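Local structure of extracellular ligand-binding receptor (4F06) at residues 143-148 with 198-203. The protein binds p-hydroxybenzoic acid and probably delivers such lignin-derived aromatic acids to an ABC transporter as its solute-binding component. Sequence-based numbering, arbitrary orientation.
With PHB (p-hydroxybenzoic acid), chain B.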
loop_
_atom_site.group_PDB
_atom_site.type_symbol
_atom_site.label_atom_id
_atom_site.label_comp_id
_atom_site.label_asym_id
_atom_site.label_seq_id
_atom_site.Cartn_x
_atom_site.Cartn_y
_atom_site.Cartn_z
ATOM N N ALA A 143 18.951 6.318 11.776
ATOM C CA ALA A 143 18.071 5.800 12.822
ATOM C C ALA A 143 16.807 5.284 12.138
ATOM O O ALA A 143 16.133 6.031 11.392
ATOM C CB ALA A 143 17.681 6.921 13.795
ATOM N N ILE A 144 16.512 4.004 12.368
ATOM C CA ILE A 144 15.271 3.406 11.872
ATOM C C ILE A 144 14.188 3.487 12.935
ATOM O O ILE A 144 14.452 3.115 14.074
ATOM C CB ILE A 144 15.489 1.929 11.453
ATOM C CG1 ILE A 144 16.536 1.811 10.309
ATOM C CG2 ILE A 144 14.160 1.248 11.111
ATOM C CD1 ILE A 144 16.927 0.374 9.986
ATOM N N ALA A 145 12.989 3.903 12.546
ATOM C CA ALA A 145 11.864 3.906 13.478
ATOM C C ALA A 145 10.689 3.298 12.712
ATOM O O ALA A 145 10.251 3.866 11.693
ATOM C CB ALA A 145 11.500 5.323 13.933
ATOM N N VAL A 146 10.190 2.134 13.160
ATOM C CA VAL A 146 9.100 1.493 12.457
ATOM C C VAL A 146 8.028 1.056 13.423
ATOM O O VAL A 146 8.336 0.713 14.588
ATOM C CB VAL A 146 9.563 0.233 11.675
ATOM C CG1 VAL A 146 10.504 0.613 10.559
ATOM C CG2 VAL A 146 10.187 -0.836 12.591
ATOM N N SER A 147 6.758 1.043 12.983
ATOM C CA SER A 147 5.698 0.473 13.828
ATOM C C SER A 147 6.018 -1.008 14.083
ATOM O O SER A 147 6.425 -1.748 13.174
ATOM C CB SER A 147 4.339 0.642 13.177
ATOM O OG SER A 147 4.061 2.022 13.059
ATOM N N ASP A 148 5.721 -1.451 15.306
ATOM C CA ASP A 148 6.120 -2.787 15.760
ATOM C C ASP A 148 5.074 -3.841 15.393
ATOM O O ASP A 148 4.340 -4.369 16.244
ATOM C CB ASP A 148 6.298 -2.747 17.277
ATOM C CG ASP A 148 6.866 -4.030 17.815
ATOM O OD1 ASP A 148 7.458 -4.818 17.044
ATOM O OD2 ASP A 148 6.718 -4.221 19.037
ATOM N N ILE A 198 16.746 9.741 9.278
ATOM C CA ILE A 198 15.788 8.755 9.810
ATOM C C ILE A 198 15.201 8.003 8.638
ATOM O O ILE A 198 14.918 8.614 7.594
ATOM C CB ILE A 198 14.636 9.520 10.500
ATOM C CG1 ILE A 198 15.139 10.248 11.752
ATOM C CG2 ILE A 198 13.501 8.580 10.884
ATOM C CD1 ILE A 198 14.180 11.342 12.193
ATOM N N PHE A 199 15.027 6.695 8.815
ATOM C CA PHE A 199 14.162 5.927 7.918
ATOM C C PHE A 199 12.964 5.457 8.724
ATOM O O PHE A 199 13.145 4.884 9.801
ATOM C CB PHE A 199 14.869 4.703 7.315
ATOM C CG PHE A 199 13.899 3.817 6.590
ATOM C CD1 PHE A 199 13.321 4.240 5.376
ATOM C CD2 PHE A 199 13.516 2.605 7.142
ATOM C CE1 PHE A 199 12.373 3.456 4.724
ATOM C CE2 PHE A 199 12.574 1.813 6.492
ATOM C CZ PHE A 199 12.016 2.225 5.283
ATOM N N THR A 200 11.753 5.700 8.220
ATOM C CA THR A 200 10.557 5.325 8.950
ATOM C C THR A 200 9.465 4.732 8.092
ATOM O O THR A 200 9.288 5.049 6.905
ATOM C CB THR A 200 10.027 6.549 9.759
ATOM O OG1 THR A 200 9.011 6.141 10.686
ATOM C CG2 THR A 200 9.433 7.564 8.837
ATOM N N PHE A 201 8.714 3.845 8.740
ATOM C CA PHE A 201 7.416 3.392 8.282
ATOM C C PHE A 201 6.458 3.335 9.479
ATOM O O PHE A 201 6.844 2.799 10.539
ATOM C CB PHE A 201 7.467 1.952 7.717
ATOM C CG PHE A 201 6.097 1.308 7.656
ATOM C CD1 PHE A 201 5.157 1.633 6.660
ATOM C CD2 PHE A 201 5.713 0.401 8.665
ATOM C CE1 PHE A 201 3.889 1.108 6.656
ATOM C CE2 PHE A 201 4.427 -0.137 8.656
ATOM C CZ PHE A 201 3.512 0.208 7.665
ATOM N N LEU A 202 5.248 3.865 9.287
ATOM C CA LEU A 202 4.103 3.576 10.149
ATOM C C LEU A 202 2.943 3.423 9.162
ATOM O O LEU A 202 2.980 3.972 8.063
ATOM C CB LEU A 202 3.805 4.717 11.135
ATOM C CG LEU A 202 4.988 5.297 11.926
ATOM C CD1 LEU A 202 5.686 6.416 11.166
ATOM C CD2 LEU A 202 4.485 5.818 13.252
ATOM N N PRO A 203 1.854 2.733 9.525
ATOM C CA PRO A 203 0.713 2.599 8.596
ATOM C C PRO A 203 0.102 3.978 8.365
ATOM O O PRO A 203 -0.055 4.805 9.301
ATOM C CB PRO A 203 -0.267 1.687 9.360
ATOM C CG PRO A 203 0.138 1.837 10.811
ATOM C CD PRO A 203 1.655 2.016 10.796
HETATM C "C1'" PHB B . -0.098 -3.237 6.607
HETATM O "O1'" PHB B . 0.404 -4.127 5.907
HETATM O "O2'" PHB B . -0.619 -3.472 7.752
HETATM C C1 PHB B . -0.029 -1.829 6.105
HETATM C C2 PHB B . 0.981 -1.449 5.200
HETATM C C3 PHB B . 1.078 -0.145 4.776
HETATM C C4 PHB B . 0.212 0.813 5.259
HETATM C C5 PHB B . -0.778 0.462 6.153
HETATM C C6 PHB B . -0.904 -0.849 6.597
HETATM O O4 PHB B . 0.298 2.113 4.912
#
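Ala145 and Thr200 sit side by side in register on two neighbouring parallel strands, 143-147 and 198-201, in the central sheet of one lobe of this periplasmic binding protein. The carbonyl oxygen of Ala145 takes two donors. Thr200 OG1 lies 2.8 Å from Ala145 O, whereas the backbone bond from Phe201 N to the same oxygen is weak, at 3.3 Å. With OG1 anti to the backbone N (chi1 -169°), the hydroxyl lies beside Thr200's own carbonyl carbon and reaches Ala145 O 30° off that acceptor's carbonyl plane. Phe199 N to Ala143 O, Ala145 N to Phe199 O and Ser147 N to Phe201 O complete the ladder.

Ile198 and Thr200, on the face shared with Ala143 and Ala145, touch helix 206-217. On the face of Ile144, Val146, Phe199 and Phe201, against helix 150-165, Ile144 CG2 meets the Phe199 ring edge near its plane, and that ring stacks on Phe159. Where the strands end, Ser147 turns toward 202-203: its CB lies 3.8 Å from Pro203 CD, and its OG sits against Leu202 CA, Leu202 CB and Pro203 CD.

The C-terminal strand ends point to the cleft, where one p-hydroxybenzoic acid is bound. Along Phe201, CB packs near Val146 CG1, and the steeply inclined ring sets its CE1-CZ edge over one ligand face, CE1 3.6 Å from ligand C3. Pro203 CB approaches from the same side, 3.5 Å from ligand C5.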